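PDB 6KUA: cysteine hydrolase from Staphylococcus aureus, which probably hydrolyses the amide of nicotinamide to give nicotinic acid and ammonia, as a zinc-containing nicotinamidase of the isochorismatase family. Local coordinates for residues A5-D10 with N125-V130; I49-D54 with P97-I102. One frame throughout, in Å; residues are numbered along the deposited sequence.

Both interactions join neighbouring parallel strands of one five-stranded sheet. Interaction 1 (5-10 with 125-130) lies in the middle of the sheet, and its centre is about 5 Å from the centre of the chain. Interaction 2 (49-54 with 97-102) pairs a strand with the outermost strand on one side, and its centre is about 10 Å from the centre of the chain. Strands 4-9 and 48-54 are themselves neighbours, so the two contacts share a seam, where V8 packs on F51 and OD1 of D10 probably accepts a hydrogen bond from N of D54. Both contacts are largely buried. The middle pair is mostly leucine, valine and isoleucine. The outer pair is rich in aromatic rings, and its F101 is exposed.

Interaction 1: residues A5-D10 with N125-V130; sequences ALLVVD and NQVEIV
Residues A5-V9 and Q126-V130 run side by side as parallel strands at an angle of 27°, joined by five backbone hydrogen bonds that alternate in direction, from N of A5 to O of Q126 at one end through to N of V9 to O of V130, 2.9 Å, at the other.

A5, L7, V127 and I129 point to one face of the sheet. L7 touches both V127 and I129 there. CG of L7 stands beside its own backbone N (chi1 -51°), and CD1 of L7 reaches CB of V127 at 4.1 Å and CG1 of I129 at 4.3 Å. Further along, CG2 of V9 meets CG2 of I129 at 3.9 Å. Helix 137-147 covers this face, with T141 against L7, C137 against V9 and A142 against I129.

L6, V8, E128 and V130 occupy the other face. CG of L6 swings beside its carbonyl carbon (chi1 177°), which brings CD1 of L6 to 3.6 Å from O of E128. The same methyl meets CG1 of V130, the two side chains crossing at about a right angle. CB and CG of E128 also lie against CD1 of L6, each at 4.1 Å. CG2 of V8 touches CG2 of V130 at 3.9 Å. Helix 32-44 packs here through I35, I39 and F42. E128 keeps an extended chain, and its carboxylate forms a salt bridge with R38 of that helix.

A buried parallel pair between helices on both faces is characteristic of the three-layer alpha/beta/alpha fold of the isochorismatase family.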
loop_
_atom_site.group_PDB
_atom_site.type_symbol
_atom_site.label_atom_id
_atom_site.label_comp_id
_atom_site.label_asym_id
_atom_site.label_seq_id
_atom_site.Cartn_x
_atom_site.Cartn_y
_atom_site.Cartn_z
ATOM N N ALA A 5 -13.199 12.998 10.160
ATOM C CA ALA A 5 -13.757 13.055 8.820
ATOM C C ALA A 5 -14.900 12.064 8.739
ATOM O O ALA A 5 -14.919 11.049 9.444
ATOM C CB ALA A 5 -12.702 12.764 7.730
ATOM N N LEU A 6 -15.874 12.398 7.906
ATOM C CA LEU A 6 -17.014 11.540 7.655
ATOM C C LEU A 6 -16.808 10.850 6.315
ATOM O O LEU A 6 -16.521 11.512 5.311
ATOM C CB LEU A 6 -18.307 12.362 7.655
ATOM C CG LEU A 6 -19.591 11.604 7.332
ATOM C CD1 LEU A 6 -19.923 10.621 8.434
ATOM C CD2 LEU A 6 -20.732 12.585 7.145
ATOM N N LEU A 7 -16.932 9.532 6.295
ATOM C CA LEU A 7 -16.838 8.761 5.058
ATOM C C LEU A 7 -18.222 8.227 4.727
ATOM O O LEU A 7 -18.775 7.423 5.489
ATOM C CB LEU A 7 -15.835 7.609 5.194
ATOM C CG LEU A 7 -14.436 7.942 5.717
ATOM C CD1 LEU A 7 -13.491 6.727 5.666
ATOM C CD2 LEU A 7 -13.831 9.124 4.963
ATOM N N VAL A 8 -18.773 8.667 3.597
ATOM C CA VAL A 8 -20.094 8.238 3.133
ATOM C C VAL A 8 -19.882 7.249 1.997
ATOM O O VAL A 8 -19.519 7.635 0.881
ATOM C CB VAL A 8 -20.958 9.421 2.686
ATOM C CG1 VAL A 8 -22.345 8.931 2.249
ATOM C CG2 VAL A 8 -21.053 10.433 3.819
ATOM N N VAL A 9 -20.114 5.971 2.283
ATOM C CA VAL A 9 -19.739 4.881 1.384
ATOM C C VAL A 9 -20.945 4.456 0.549
ATOM O O VAL A 9 -21.973 4.024 1.090
ATOM C CB VAL A 9 -19.163 3.693 2.172
ATOM C CG1 VAL A 9 -18.700 2.601 1.223
ATOM C CG2 VAL A 9 -18.000 4.163 3.046
ATOM N N ASP A 10 -20.810 4.613 -0.773
ATOM C CA ASP A 10 -21.679 4.003 -1.791
ATOM C C ASP A 10 -23.170 4.234 -1.555
ATOM O O ASP A 10 -23.996 3.334 -1.742
ATOM C CB ASP A 10 -21.381 2.511 -1.919
ATOM C CG ASP A 10 -20.193 2.252 -2.797
ATOM O OD1 ASP A 10 -20.176 2.780 -3.932
ATOM O OD2 ASP A 10 -19.259 1.551 -2.349
ATOM N N ASN A 125 -7.136 12.015 12.178
ATOM C CA ASN A 125 -6.800 10.683 12.676
ATOM C C ASN A 125 -8.038 9.946 13.169
ATOM O O ASN A 125 -7.917 8.963 13.895
ATOM C CB ASN A 125 -5.743 10.746 13.793
ATOM C CG ASN A 125 -6.303 11.278 15.097
ATOM O OD1 ASN A 125 -7.277 12.032 15.105
ATOM N ND2 ASN A 125 -5.694 10.879 16.213
ATOM N N GLN A 126 -9.226 10.395 12.785
ATOM C CA GLN A 126 -10.461 9.787 13.258
ATOM C C GLN A 126 -11.491 9.816 12.135
ATOM O O GLN A 126 -11.717 10.871 11.533
ATOM C CB GLN A 126 -10.948 10.549 14.495
ATOM C CG GLN A 126 -12.371 10.309 14.911
ATOM C CD GLN A 126 -12.694 10.989 16.241
ATOM O OE1 GLN A 126 -12.959 12.195 16.289
ATOM N NE2 GLN A 126 -12.643 10.220 17.330
ATOM N N VAL A 127 -12.083 8.664 11.809
ATOM C CA VAL A 127 -13.084 8.618 10.749
ATOM C C VAL A 127 -14.385 8.076 11.317
ATOM O O VAL A 127 -14.387 7.186 12.176
ATOM C CB VAL A 127 -12.634 7.788 9.524
ATOM C CG1 VAL A 127 -11.347 8.354 8.954
ATOM C CG2 VAL A 127 -12.506 6.291 9.870
ATOM N N GLU A 128 -15.487 8.637 10.847
ATOM C CA GLU A 128 -16.814 8.082 11.070
ATOM C C GLU A 128 -17.317 7.531 9.745
ATOM O O GLU A 128 -17.236 8.212 8.720
ATOM C CB GLU A 128 -17.760 9.155 11.613
ATOM C CG GLU A 128 -19.125 8.648 11.996
ATOM C CD GLU A 128 -19.968 9.730 12.674
ATOM O OE1 GLU A 128 -19.411 10.556 13.443
ATOM O OE2 GLU A 128 -21.191 9.761 12.420
ATOM N N ILE A 129 -17.815 6.299 9.748
ATOM C CA ILE A 129 -18.160 5.628 8.503
ATOM C C ILE A 129 -19.650 5.333 8.469
ATOM O O ILE A 129 -20.173 4.640 9.347
ATOM C CB ILE A 129 -17.368 4.332 8.302
ATOM C CG1 ILE A 129 -15.881 4.576 8.493
ATOM C CG2 ILE A 129 -17.611 3.817 6.898
ATOM C CD1 ILE A 129 -15.070 3.272 8.448
ATOM N N VAL A 130 -20.316 5.799 7.417
ATOM C CA VAL A 130 -21.731 5.543 7.221
ATOM C C VAL A 130 -21.925 5.068 5.790
ATOM O O VAL A 130 -21.075 5.278 4.918
ATOM C CB VAL A 130 -22.588 6.792 7.510
ATOM C CG1 VAL A 130 -22.278 7.330 8.915
ATOM C CG2 VAL A 130 -22.354 7.874 6.441
#

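Interaction 2: residues I49-D54 with P97-I102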
loop_
_atom_site.group_PDB
_atom_site.type_symbol
_atom_site.label_atom_id
_atom_site.label_comp_id
_atom_site.label_asym_id
_atom_site.label_seq_id
_atom_site.Cartn_x
_atom_site.Cartn_y
_atom_site.Cartn_z
ATOM N N ILE A 49 -15.730 15.884 4.670
ATOM C CA ILE A 49 -16.692 14.856 4.299
ATOM C C ILE A 49 -16.271 14.288 2.954
ATOM O O ILE A 49 -16.092 15.039 1.987
ATOM C CB ILE A 49 -18.131 15.401 4.218
ATOM C CG1 ILE A 49 -18.514 16.110 5.520
ATOM C CG2 ILE A 49 -19.090 14.268 3.955
ATOM C CD1 ILE A 49 -19.339 17.354 5.320
ATOM N N PHE A 50 -16.137 12.965 2.889
ATOM C CA PHE A 50 -15.713 12.266 1.681
ATOM C C PHE A 50 -16.857 11.373 1.231
ATOM O O PHE A 50 -17.315 10.515 1.996
ATOM C CB PHE A 50 -14.443 11.448 1.928
ATOM C CG PHE A 50 -13.254 12.273 2.347
ATOM C CD1 PHE A 50 -13.161 12.784 3.636
ATOM C CD2 PHE A 50 -12.215 12.520 1.451
ATOM C CE1 PHE A 50 -12.063 13.554 4.032
ATOM C CE2 PHE A 50 -11.101 13.283 1.833
ATOM C CZ PHE A 50 -11.022 13.799 3.121
ATOM N N PHE A 51 -17.342 11.600 0.007
ATOM C CA PHE A 51 -18.311 10.720 -0.625
ATOM C C PHE A 51 -17.550 9.740 -1.512
ATOM O O PHE A 51 -16.879 10.153 -2.465
ATOM C CB PHE A 51 -19.341 11.527 -1.423
ATOM C CG PHE A 51 -20.217 12.408 -0.564
ATOM C CD1 PHE A 51 -19.799 13.673 -0.196
ATOM C CD2 PHE A 51 -21.452 11.958 -0.115
ATOM C CE1 PHE A 51 -20.606 14.492 0.609
ATOM C CE2 PHE A 51 -22.255 12.753 0.674
ATOM C CZ PHE A 51 -21.835 14.026 1.039
ATOM N N LEU A 52 -17.610 8.456 -1.161
ATOM C CA LEU A 52 -16.840 7.405 -1.818
ATOM C C LEU A 52 -17.784 6.543 -2.642
ATOM O O LEU A 52 -18.743 5.985 -2.100
ATOM C CB LEU A 52 -16.094 6.561 -0.790
ATOM C CG LEU A 52 -14.999 7.412 -0.156
ATOM C CD1 LEU A 52 -15.094 7.381 1.363
ATOM C CD2 LEU A 52 -13.648 6.934 -0.649
ATOM N N MET A 53 -17.505 6.422 -3.943
ATOM C CA MET A 53 -18.471 5.857 -4.880
ATOM C C MET A 53 -17.829 4.883 -5.856
ATOM O O MET A 53 -16.875 5.232 -6.555
ATOM C CB MET A 53 -19.166 6.974 -5.662
ATOM C CG MET A 53 -19.963 7.911 -4.767
ATOM S SD MET A 53 -21.486 7.133 -4.214
ATOM C CE MET A 53 -21.823 6.138 -5.656
ATOM N N ASP A 54 -18.372 3.671 -5.899
ATOM C CA ASP A 54 -18.017 2.681 -6.905
ATOM C C ASP A 54 -18.007 3.293 -8.300
ATOM O O ASP A 54 -18.975 3.931 -8.725
ATOM C CB ASP A 54 -19.016 1.519 -6.859
ATOM C CG ASP A 54 -18.432 0.270 -6.224
ATOM O OD1 ASP A 54 -17.205 0.040 -6.390
ATOM O OD2 ASP A 54 -19.197 -0.474 -5.556
ATOM N N PRO A 97 -14.574 23.486 0.185
ATOM C CA PRO A 97 -13.265 22.833 0.304
ATOM C C PRO A 97 -13.248 21.669 1.290
ATOM O O PRO A 97 -12.312 20.865 1.243
ATOM C CB PRO A 97 -12.347 23.978 0.763
ATOM C CG PRO A 97 -13.257 24.891 1.526
ATOM C CD PRO A 97 -14.583 24.824 0.807
ATOM N N ASN A 98 -14.243 21.553 2.173
ATOM C CA ASN A 98 -14.323 20.445 3.112
ATOM C C ASN A 98 -15.144 19.272 2.588
ATOM O O ASN A 98 -15.492 18.387 3.372
ATOM C CB ASN A 98 -14.889 20.925 4.462
ATOM C CG ASN A 98 -16.354 21.343 4.384
ATOM O OD1 ASN A 98 -16.750 22.095 3.493
ATOM N ND2 ASN A 98 -17.161 20.874 5.341
ATOM N N VAL A 99 -15.444 19.232 1.288
ATOM C CA VAL A 99 -16.295 18.209 0.686
ATOM C C VAL A 99 -15.540 17.581 -0.477
ATOM O O VAL A 99 -15.044 18.294 -1.355
ATOM C CB VAL A 99 -17.638 18.784 0.196
ATOM C CG1 VAL A 99 -18.419 17.734 -0.575
ATOM C CG2 VAL A 99 -18.449 19.313 1.368
ATOM N N HIS A 100 -15.461 16.252 -0.491
ATOM C CA HIS A 100 -14.676 15.537 -1.490
ATOM C C HIS A 100 -15.459 14.363 -2.046
ATOM O O HIS A 100 -16.237 13.710 -1.339
ATOM C CB HIS A 100 -13.360 15.013 -0.922
ATOM C CG HIS A 100 -12.660 16.001 -0.048
ATOM N ND1 HIS A 100 -11.572 16.731 -0.475
ATOM C CD2 HIS A 100 -12.912 16.403 1.220
ATOM C CE1 HIS A 100 -11.172 17.527 0.502
ATOM N NE2 HIS A 100 -11.972 17.352 1.538
ATOM N N PHE A 101 -15.213 14.093 -3.321
ATOM C CA PHE A 101 -15.845 13.002 -4.037
ATOM C C PHE A 101 -14.740 12.161 -4.647
ATOM O O PHE A 101 -13.912 12.678 -5.400
ATOM C CB PHE A 101 -16.795 13.529 -5.108
ATOM C CG PHE A 101 -17.756 12.503 -5.612
ATOM C CD1 PHE A 101 -17.349 11.559 -6.543
ATOM C CD2 PHE A 101 -19.068 12.481 -5.158
ATOM C CE1 PHE A 101 -18.242 10.605 -7.029
ATOM C CE2 PHE A 101 -19.965 11.535 -5.626
ATOM C CZ PHE A 101 -19.552 10.599 -6.575
ATOM N N ILE A 102 -14.720 10.877 -4.315
ATOM C CA ILE A 102 -13.608 9.998 -4.644
ATOM C C ILE A 102 -14.192 8.766 -5.319
ATOM O O ILE A 102 -15.082 8.122 -4.753
ATOM C CB ILE A 102 -12.813 9.612 -3.384
ATOM C CG1 ILE A 102 -12.078 10.838 -2.827
ATOM C CG2 ILE A 102 -11.854 8.458 -3.662
ATOM C CD1 ILE A 102 -11.086 10.504 -1.764
#
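I102 meets both F50 and L52 at the apolar centre of this parallel strand pair, which forms one margin of the alpha/beta/alpha sheet. CD1 of I102 comes to the edge of the F50 ring, 4.0 Å from CD2 of F50. CD2 of L52 lies 3.8 Å from CG2 of I102. L115, L118 and L119 of helix 115-121 cover F50. The rings of F50 and H100 form an offset (parallel-displaced) stack, centroids 4.4 Å apart and planes at 11°. CD2 of H100 lies over the F50 ring toward its rim.

On the other face, CE1 of F51 reaches CG1 of V99. CB of F51 packs against CD2 of F101. CG of F101 turns beside its carbonyl carbon (chi1 -164°), which carries the ring across to the neighbouring strand, where CZ of F101 meets CG of M53.

Five backbone hydrogen bonds join the strands, from N of I49 to O of N98 at one end to N of M53 to O of I102 at the other. At the polar edge, N98 ND2 bonds to O of D47, and H100 NE2 to ND1 of H48. O of I49 accepts N of H100 at 2.8 Å and also lies in the plane of the H100 ring, 3.5 Å from CD2 of H100.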